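Glutathione transferase (Phanerochaete chrysosporium, PDB 4F0C) probably transfers glutathione to, or uses it to transform, small substrates, and binds oxidized glutathione disulfide. Local coordinates at residues A[8-13]-A[35-40]; A[4-9]-A[61-66]. All blocks are in the same frame, centred on the assembly; numbering follows the deposited sequence.

In the fold
Both contacts are built on strand 7-11, which has strand 32-36 as its parallel neighbour and strand 60-63 as its antiparallel one; the order 32-36, 7-11, 60-63, 69-72 is that of the thioredoxin-like N-terminal domain of glutathione transferases. Contact 1 and contact 2 share Thr8 and Leu9, and their centres lie 15 Å apart. They meet directly where Phe10 CE2 packs on Ile62 CD1 at 3.6 Å. Contact 1 runs toward the glutathione pocket, the side chain of Leu39 lying about 4 Å from the bound oxidized glutathione disulfide. Contact 2 occupies the other end of the strand, and even its Leu61 side chain is about 10 Å from that ligand.

Contact 1. Residues A[8-13]-A[35-40]. With SO4 (sulfate ion), chain G.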
ATOM      1  N   THR A   8       1.541  12.677 -19.463  1.00 11.16           N
ATOM      2  CA  THR A   8       1.895  13.716 -18.499  1.00 13.71           C
ATOM      3  C   THR A   8       2.064  13.016 -17.166  1.00 13.82           C
ATOM      4  O   THR A   8       1.139  12.330 -16.679  1.00 12.39           O
ATOM      5  CB  THR A   8       0.815  14.807 -18.343  1.00 15.66           C
ATOM      6  OG1 THR A   8       0.656  15.485 -19.580  1.00 16.03           O
ATOM      7  CG2 THR A   8       1.204  15.833 -17.271  1.00 13.22           C
ATOM      8  N   LEU A   9       3.251  13.164 -16.586  1.00 13.03           N
ATOM      9  CA  LEU A   9       3.506  12.660 -15.242  1.00 13.12           C
ATOM     10  C   LEU A   9       3.503  13.838 -14.273  1.00 14.00           C
ATOM     11  O   LEU A   9       4.343  14.729 -14.372  1.00 13.77           O
ATOM     12  CB  LEU A   9       4.872  11.944 -15.165  1.00 11.33           C
ATOM     13  CG  LEU A   9       5.330  11.496 -13.760  1.00 11.81           C
ATOM     14  CD1 LEU A   9       4.339  10.520 -13.085  1.00  9.71           C
ATOM     15  CD2 LEU A   9       6.763  10.870 -13.804  1.00 12.58           C
ATOM     16  N   PHE A  10       2.566  13.847 -13.334  1.00 11.98           N
ATOM     17  CA  PHE A  10       2.595  14.843 -12.286  1.00 13.23           C
ATOM     18  C   PHE A  10       3.542  14.315 -11.214  1.00 13.98           C
ATOM     19  O   PHE A  10       3.340  13.234 -10.658  1.00 11.75           O
ATOM     20  CB  PHE A  10       1.190  15.099 -11.726  1.00 13.30           C
ATOM     21  CG  PHE A  10       0.241  15.715 -12.733  1.00 13.94           C
ATOM     22  CD1 PHE A  10       0.275  17.081 -12.990  1.00 14.33           C
ATOM     23  CD2 PHE A  10      -0.680  14.927 -13.417  1.00 16.61           C
ATOM     24  CE1 PHE A  10      -0.598  17.664 -13.894  1.00 19.97           C
ATOM     25  CE2 PHE A  10      -1.573  15.507 -14.328  1.00 17.03           C
ATOM     26  CZ  PHE A  10      -1.511  16.876 -14.576  1.00 21.69           C
ATOM     27  N   ASN A  11       4.603  15.077 -10.981  1.00 15.12           N
ATOM     28  CA  ASN A  11       5.694  14.641 -10.142  1.00 15.48           C
ATOM     29  C   ASN A  11       6.000  15.727  -9.099  1.00 17.87           C
ATOM     30  O   ASN A  11       5.340  16.777  -9.044  1.00 15.18           O
ATOM     31  CB  ASN A  11       6.915  14.345 -11.054  1.00 14.36           C
ATOM     32  CG  ASN A  11       7.907  13.351 -10.437  1.00 14.48           C
ATOM     33  OD1 ASN A  11       7.781  12.972  -9.277  1.00 15.30           O
ATOM     34  ND2 ASN A  11       8.895  12.934 -11.218  1.00 13.06           N
ATOM     35  N   HIS A  12       7.004  15.474  -8.266  1.00 14.58           N
ATOM     36  CA  HIS A  12       7.534  16.473  -7.345  1.00 15.57           C
ATOM     37  C   HIS A  12       9.049  16.265  -7.287  1.00 18.18           C
ATOM     38  O   HIS A  12       9.518  15.121  -7.393  1.00 18.66           O
ATOM     39  CB  HIS A  12       6.944  16.313  -5.929  1.00 16.29           C
ATOM     40  CG  HIS A  12       7.253  17.468  -5.029  1.00 22.45           C
ATOM     41  ND1 HIS A  12       8.167  17.390  -4.002  1.00 22.45           N
ATOM     42  CD2 HIS A  12       6.813  18.751  -5.041  1.00 23.05           C
ATOM     43  CE1 HIS A  12       8.258  18.564  -3.398  1.00 22.82           C
ATOM     44  NE2 HIS A  12       7.447  19.408  -4.013  1.00 27.51           N
ATOM     45  N   GLN A  13       9.801  17.356  -7.132  1.00 20.13           N
ATOM     46  CA  GLN A  13      11.250  17.292  -7.160  1.00 17.60           C
ATOM     47  C   GLN A  13      11.814  16.565  -5.938  1.00 20.95           C
ATOM     48  O   GLN A  13      12.744  15.765  -6.061  1.00 21.37           O
ATOM     49  CB  GLN A  13      11.864  18.706  -7.278  1.00 20.05           C
ATOM     50  CG  GLN A  13      11.449  19.493  -8.536  1.00 17.83           C
ATOM     51  CD  GLN A  13      10.276  20.437  -8.283  1.00 23.35           C
ATOM     52  OE1 GLN A  13       9.386  20.151  -7.471  1.00 20.84           O
ATOM     53  NE2 GLN A  13      10.279  21.574  -8.973  1.00 22.37           N
ATOM     54  N   VAL A  35       5.290  17.448 -15.039  1.00 15.75           N
ATOM     55  CA  VAL A  35       4.750  18.649 -14.426  1.00 18.47           C
ATOM     56  C   VAL A  35       4.964  18.550 -12.917  1.00 19.61           C
ATOM     57  O   VAL A  35       4.423  17.641 -12.265  1.00 19.86           O
ATOM     58  CB  VAL A  35       3.239  18.777 -14.694  1.00 18.19           C
ATOM     59  CG1 VAL A  35       2.685  19.997 -13.941  1.00 22.28           C
ATOM     60  CG2 VAL A  35       2.953  18.874 -16.208  1.00 18.11           C
ATOM     61  N   TYR A  36       5.769  19.451 -12.367  1.00 17.13           N
ATOM     62  CA  TYR A  36       5.966  19.491 -10.926  1.00 22.17           C
ATOM     63  C   TYR A  36       4.849  20.284 -10.264  1.00 27.30           C
ATOM     64  O   TYR A  36       4.678  21.484 -10.510  1.00 26.55           O
ATOM     65  CB  TYR A  36       7.334  20.074 -10.565  1.00 21.12           C
ATOM     66  CG  TYR A  36       8.489  19.240 -11.067  1.00 18.27           C
ATOM     67  CD1 TYR A  36       8.680  17.926 -10.615  1.00 18.45           C
ATOM     68  CD2 TYR A  36       9.396  19.763 -11.996  1.00 20.59           C
ATOM     69  CE1 TYR A  36       9.749  17.151 -11.090  1.00 20.44           C
ATOM     70  CE2 TYR A  36      10.459  19.003 -12.467  1.00 23.27           C
ATOM     71  CZ  TYR A  36      10.635  17.708 -12.012  1.00 23.08           C
ATOM     72  OH  TYR A  36      11.694  16.973 -12.495  1.00 23.18           O
ATOM     73  N   VAL A  37       4.096  19.591  -9.425  1.00 24.82           N
ATOM     74  CA  VAL A  37       2.978  20.167  -8.701  1.00 27.38           C
ATOM     75  C   VAL A  37       3.575  20.813  -7.476  1.00 30.71           C
ATOM     76  O   VAL A  37       4.379  20.207  -6.764  1.00 36.91           O
ATOM     77  CB  VAL A  37       1.999  19.066  -8.276  1.00 26.99           C
ATOM     78  CG1 VAL A  37       0.817  19.667  -7.535  1.00 27.22           C
ATOM     79  CG2 VAL A  37       1.532  18.288  -9.497  1.00 24.52           C
ATOM     80  N   ASN A  38       3.226  22.058  -7.224  1.00 34.78           N
ATOM     81  CA  ASN A  38       3.851  22.717  -6.098  1.00 45.26           C
ATOM     82  C   ASN A  38       3.052  22.610  -4.796  1.00 47.57           C
ATOM     83  O   ASN A  38       2.012  23.251  -4.608  1.00 46.92           O
ATOM     84  CB  ASN A  38       4.233  24.146  -6.442  1.00 54.32           C
ATOM     85  CG  ASN A  38       4.041  25.069  -5.287  1.00 61.13           C
ATOM     86  OD1 ASN A  38       3.081  25.822  -5.266  1.00 71.30           O
ATOM     87  ND2 ASN A  38       4.904  24.968  -4.281  1.00 53.61           N
ATOM     88  N   LEU A  39       3.571  21.781  -3.898  1.00 51.51           N
ATOM     89  CA  LEU A  39       2.879  21.412  -2.670  1.00 46.64           C
ATOM     90  C   LEU A  39       2.794  22.575  -1.659  1.00 46.49           C
ATOM     91  O   LEU A  39       1.923  22.584  -0.785  1.00 50.04           O
ATOM     92  CB  LEU A  39       3.551  20.173  -2.064  1.00 43.60           C
ATOM     93  CG  LEU A  39       3.871  19.038  -3.056  1.00 40.25           C
ATOM     94  CD1 LEU A  39       4.630  17.878  -2.393  1.00 39.49           C
ATOM     95  CD2 LEU A  39       2.626  18.514  -3.790  1.00 35.65           C
ATOM     96  N   GLY A  40       3.675  23.566  -1.806  1.00 50.35           N
ATOM     97  CA  GLY A  40       3.722  24.719  -0.907  1.00 49.65           C
ATOM     98  C   GLY A  40       2.569  25.705  -1.036  1.00 51.15           C
ATOM     99  O   GLY A  40       2.173  26.356  -0.055  1.00 49.02           O
TER
HETATM  100  S   SO4 G 306       7.479  22.371  -2.403  0.82 87.84           S
HETATM  101  O1  SO4 G 306       6.708  21.586  -1.437  0.82 90.74           O
HETATM  102  O2  SO4 G 306       7.340  23.787  -2.084  0.82 88.55           O
HETATM  103  O3  SO4 G 306       8.884  21.985  -2.316  0.82 87.16           O
HETATM  104  O4  SO4 G 306       6.979  22.126  -3.756  0.82 83.01           O
HETATM  105  O   HOH W   1       7.029  21.703  -7.182  1.00 32.36           O
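The two parallel strands of the N-terminal beta-alpha-beta unit meet here, Phe10 pairing with Val35 and Asn11 with Tyr36, both at 4.9 Å between CA atoms. Three backbone bonds join them: Val35 N to Leu9 O, Asn11 N to Val35 O and, past the end of strand 32-36, Val37 N to Asn11 O (3.1 Å). On the Phe10 face, ring atom CD1 lies 3.8 Å from Val35 CB and also reaches Val37 CG2. On the Tyr36 face, Gln13 lays its side chain flat over the phenol: CG sits 3.7 Å from the ring centroid, and the amide stacks with its plane only 7° from the ring. A bend at chi2 (96°) turns the amide back over Tyr36 CG. His12 is packed on one face by Leu39 CD1, 3.5 Å from the ring centroid in a CH-pi contact. At the ring edge, His12 NE2 donates to O4 of a sulfate, probably from the crystallisation liquor, at 2.8 Å (166°); Leu39 N adds a weak bond. The other ring nitrogen, ND1, accepts from Gly15 N. Around the pair, helix 18-28 brings Trp19 against Asn11 and Tyr36, helix 211-227 touches Gln13 and Tyr36, and Phe10 packs against strand 60-63.

Contact 2. Residues A[4-9]-A[61-66]; sequences GKQFTL and LIDHYY. With SO4 (sulfate ion), chain D.
Asp63 OD1 is gripped by two donors that reach it from opposite faces of the carboxylate: Gln6 NE2 across the contact at 3.2 Å, on the syn side, and Tyr65 N on the anti side, closing an Asx turn. The extended Gln6 side chain, with CG anti to the backbone N (chi1 179°), brings its amide to this oxygen, which lies only 4° out of the amide plane. The same residue lies against Tyr65, whose ring has Gln6 CA over one face, 3.5 Å from the centroid. The Tyr65 hydroxyl donates to Gly4 O at 2.7 Å, in the carbonyl plane, and so ties the loop before strand 7-11 to the turn after strand 60-63. Across the contact His64 makes two bonds: its backbone N to Gln6 O, and NE2 to Thr8 OG1 at 2.6 Å, the hydroxyl lying at the ring edge; Glu33 is a second partner of that hydroxyl. Asp68 holds ND1, so both ring nitrogens are engaged. Between the strands, Thr8 and Ile62 form an antiparallel hydrogen-bonded pair. On the opposite face of the sheet, Phe7 CD1 packs on Leu61 CD2 at 3.7 Å, while Phe7 CE1 comes 3.4 Å from Asp63 CG. Replacing Asp63 by an alanine removes both oxygens, which would probably leave the Gln6 amide and Tyr65 N without their shared acceptor, and Tyr80 and Tyr85 of helix 74-85 without the OD2 they bond. With four hydrogen-bond partners on its two oxygens, two of them N-H donors, the buried carboxylate is likely to be stabilised as the anion, linking turn, strand and helix.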
ATOM      1  N   GLY A   4       3.013  16.411 -29.203  1.00 18.73           N
ATOM      2  CA  GLY A   4       2.600  16.089 -27.849  1.00 16.27           C
ATOM      3  C   GLY A   4       3.083  14.714 -27.422  1.00 17.39           C
ATOM      4  O   GLY A   4       2.907  13.717 -28.137  1.00 17.04           O
ATOM      5  N   LYS A   5       3.685  14.664 -26.235  1.00 15.81           N
ATOM      6  CA  LYS A   5       4.239  13.431 -25.711  1.00 17.40           C
ATOM      7  C   LYS A   5       3.109  12.535 -25.238  1.00 14.62           C
ATOM      8  O   LYS A   5       1.985  13.002 -25.048  1.00 13.06           O
ATOM      9  CB  LYS A   5       5.209  13.750 -24.586  1.00 19.29           C
ATOM     10  CG  LYS A   5       6.410  14.598 -25.054  1.00 24.07           C
ATOM     11  CD  LYS A   5       7.475  14.721 -23.930  1.00 20.34           C
ATOM     12  CE  LYS A   5       8.788  15.384 -24.442  1.00 22.32           C
ATOM     13  NZ  LYS A   5       9.827  15.218 -23.368  1.00 23.93           N
ATOM     14  N   GLN A   6       3.399  11.248 -25.067  1.00 12.04           N
ATOM     15  CA  GLN A   6       2.344  10.329 -24.711  1.00 10.77           C
ATOM     16  C   GLN A   6       1.734  10.595 -23.344  1.00 16.09           C
ATOM     17  O   GLN A   6       0.526  10.556 -23.201  1.00 12.65           O
ATOM     18  CB  GLN A   6       2.797   8.867 -24.761  1.00 14.51           C
ATOM     19  CG  GLN A   6       1.649   7.903 -24.340  1.00 13.55           C
ATOM     20  CD  GLN A   6       1.883   6.473 -24.795  1.00 11.74           C
ATOM     21  OE1 GLN A   6       2.972   6.139 -25.273  1.00 14.83           O
ATOM     22  NE2 GLN A   6       0.861   5.620 -24.654  1.00 10.16           N
ATOM     23  N   PHE A   7       2.581  10.809 -22.340  1.00 15.41           N
ATOM     24  CA  PHE A   7       2.127  10.886 -20.955  1.00 12.66           C
ATOM     25  C   PHE A   7       2.422  12.242 -20.362  1.00 13.80           C
ATOM     26  O   PHE A   7       3.428  12.880 -20.712  1.00 15.98           O
ATOM     27  CB  PHE A   7       2.854   9.827 -20.093  1.00 10.28           C
ATOM     28  CG  PHE A   7       2.620   8.406 -20.552  1.00 14.38           C
ATOM     29  CD1 PHE A   7       1.407   7.759 -20.286  1.00 11.54           C
ATOM     30  CD2 PHE A   7       3.606   7.734 -21.273  1.00 10.26           C
ATOM     31  CE1 PHE A   7       1.197   6.411 -20.694  1.00 13.05           C
ATOM     32  CE2 PHE A   7       3.425   6.427 -21.693  1.00 13.56           C
ATOM     33  CZ  PHE A   7       2.201   5.749 -21.415  1.00 13.18           C
ATOM     34  N   THR A   8       1.541  12.677 -19.463  1.00 11.16           N
ATOM     35  CA  THR A   8       1.895  13.716 -18.499  1.00 13.71           C
ATOM     36  C   THR A   8       2.064  13.016 -17.166  1.00 13.82           C
ATOM     37  O   THR A   8       1.139  12.330 -16.679  1.00 12.39           O
ATOM     38  CB  THR A   8       0.815  14.807 -18.343  1.00 15.66           C
ATOM     39  OG1 THR A   8       0.656  15.485 -19.580  1.00 16.03           O
ATOM     40  CG2 THR A   8       1.204  15.833 -17.271  1.00 13.22           C
ATOM     41  N   LEU A   9       3.251  13.164 -16.586  1.00 13.03           N
ATOM     42  CA  LEU A   9       3.506  12.660 -15.242  1.00 13.12           C
ATOM     43  C   LEU A   9       3.503  13.838 -14.273  1.00 14.00           C
ATOM     44  O   LEU A   9       4.343  14.729 -14.372  1.00 13.77           O
ATOM     45  CB  LEU A   9       4.872  11.944 -15.165  1.00 11.33           C
ATOM     46  CG  LEU A   9       5.330  11.496 -13.760  1.00 11.81           C
ATOM     47  CD1 LEU A   9       4.339  10.520 -13.085  1.00  9.71           C
ATOM     48  CD2 LEU A   9       6.763  10.870 -13.804  1.00 12.58           C
ATOM     49  N   LEU A  61      -0.873  10.157 -13.506  1.00  9.24           N
ATOM     50  CA  LEU A  61      -0.402   9.983 -14.890  1.00 12.42           C
ATOM     51  C   LEU A  61      -1.575  10.170 -15.825  1.00 12.46           C
ATOM     52  O   LEU A  61      -2.642   9.599 -15.593  1.00 13.86           O
ATOM     53  CB  LEU A  61       0.128   8.552 -15.081  1.00 12.12           C
ATOM     54  CG  LEU A  61       0.648   8.227 -16.497  1.00 15.21           C
ATOM     55  CD1 LEU A  61       2.109   8.561 -16.562  1.00 15.55           C
ATOM     56  CD2 LEU A  61       0.427   6.737 -16.853  1.00 18.18           C
ATOM     57  N   ILE A  62      -1.398  10.975 -16.871  1.00 10.39           N
ATOM     58  CA  ILE A  62      -2.401  11.032 -17.946  1.00 12.35           C
ATOM     59  C   ILE A  62      -1.835  10.390 -19.192  1.00 13.68           C
ATOM     60  O   ILE A  62      -0.734  10.757 -19.618  1.00 11.69           O
ATOM     61  CB  ILE A  62      -2.770  12.471 -18.345  1.00 12.09           C
ATOM     62  CG1 ILE A  62      -3.200  13.286 -17.115  1.00 14.19           C
ATOM     63  CG2 ILE A  62      -3.904  12.465 -19.420  1.00 11.68           C
ATOM     64  CD1 ILE A  62      -3.300  14.750 -17.426  1.00 15.26           C
ATOM     65  N   ASP A  63      -2.564   9.433 -19.770  1.00  8.77           N
ATOM     66  CA  ASP A  63      -2.149   8.796 -21.012  1.00 10.38           C
ATOM     67  C   ASP A  63      -2.861   9.485 -22.195  1.00 11.83           C
ATOM     68  O   ASP A  63      -4.019   9.205 -22.538  1.00 12.62           O
ATOM     69  CB  ASP A  63      -2.437   7.292 -20.942  1.00 11.20           C
ATOM     70  CG  ASP A  63      -1.905   6.522 -22.143  1.00 14.38           C
ATOM     71  OD1 ASP A  63      -1.510   7.139 -23.182  1.00 11.88           O
ATOM     72  OD2 ASP A  63      -1.936   5.271 -22.043  1.00 11.31           O
ATOM     73  N   HIS A  64      -2.164  10.418 -22.824  1.00 11.33           N
ATOM     74  CA  HIS A  64      -2.776  11.192 -23.889  1.00 13.69           C
ATOM     75  C   HIS A  64      -3.103  10.355 -25.136  1.00 14.63           C
ATOM     76  O   HIS A  64      -3.907  10.778 -25.958  1.00 16.78           O
ATOM     77  CB  HIS A  64      -1.891  12.396 -24.253  1.00 13.45           C
ATOM     78  CG  HIS A  64      -1.627  13.316 -23.099  1.00 16.47           C
ATOM     79  ND1 HIS A  64      -2.634  14.009 -22.457  1.00 14.86           N
ATOM     80  CD2 HIS A  64      -0.473  13.670 -22.485  1.00 16.16           C
ATOM     81  CE1 HIS A  64      -2.108  14.741 -21.490  1.00 17.65           C
ATOM     82  NE2 HIS A  64      -0.797  14.567 -21.495  1.00 17.27           N
ATOM     83  N   TYR A  65      -2.459   9.192 -25.287  1.00 12.00           N
ATOM     84  CA  TYR A  65      -2.661   8.369 -26.488  1.00 15.79           C
ATOM     85  C   TYR A  65      -3.728   7.304 -26.203  1.00 18.71           C
ATOM     86  O   TYR A  65      -3.999   6.443 -27.034  1.00 16.84           O
ATOM     87  CB  TYR A  65      -1.365   7.677 -26.938  1.00 10.85           C
ATOM     88  CG  TYR A  65      -0.215   8.601 -27.344  1.00 12.05           C
ATOM     89  CD1 TYR A  65      -0.356   9.996 -27.348  1.00 12.31           C
ATOM     90  CD2 TYR A  65       1.016   8.055 -27.771  1.00 12.47           C
ATOM     91  CE1 TYR A  65       0.742  10.834 -27.737  1.00 12.67           C
ATOM     92  CE2 TYR A  65       2.079   8.861 -28.146  1.00 13.38           C
ATOM     93  CZ  TYR A  65       1.954  10.240 -28.116  1.00 14.05           C
ATOM     94  OH  TYR A  65       3.051  11.013 -28.487  1.00 15.32           O
ATOM     95  N   TYR A  66      -4.321   7.375 -25.019  1.00 12.15           N
ATOM     96  CA  TYR A  66      -5.444   6.492 -24.682  1.00 12.53           C
ATOM     97  C   TYR A  66      -6.593   7.336 -24.120  1.00 12.42           C
ATOM     98  O   TYR A  66      -7.053   7.100 -23.011  1.00 13.11           O
ATOM     99  CB  TYR A  66      -4.973   5.446 -23.676  1.00 13.14           C
ATOM    100  CG  TYR A  66      -5.957   4.309 -23.410  1.00 15.32           C
ATOM    101  CD1 TYR A  66      -6.517   3.587 -24.469  1.00 18.59           C
ATOM    102  CD2 TYR A  66      -6.307   3.968 -22.106  1.00 13.75           C
ATOM    103  CE1 TYR A  66      -7.407   2.521 -24.221  1.00 24.60           C
ATOM    104  CE2 TYR A  66      -7.186   2.914 -21.845  1.00 15.46           C
ATOM    105  CZ  TYR A  66      -7.733   2.196 -22.911  1.00 23.54           C
ATOM    106  OH  TYR A  66      -8.609   1.147 -22.670  1.00 24.91           O
TER
HETATM  107  S   SO4 D 303       9.340  17.930 -20.455  0.88 43.35           S
HETATM  108  O1  SO4 D 303       9.006  17.385 -19.139  0.88 33.54           O
HETATM  109  O2  SO4 D 303       8.998  19.345 -20.428  0.88 52.19           O
HETATM  110  O3  SO4 D 303      10.773  17.769 -20.695  0.88 53.75           O
HETATM  111  O4  SO4 D 303       8.619  17.291 -21.553  0.88 32.46           O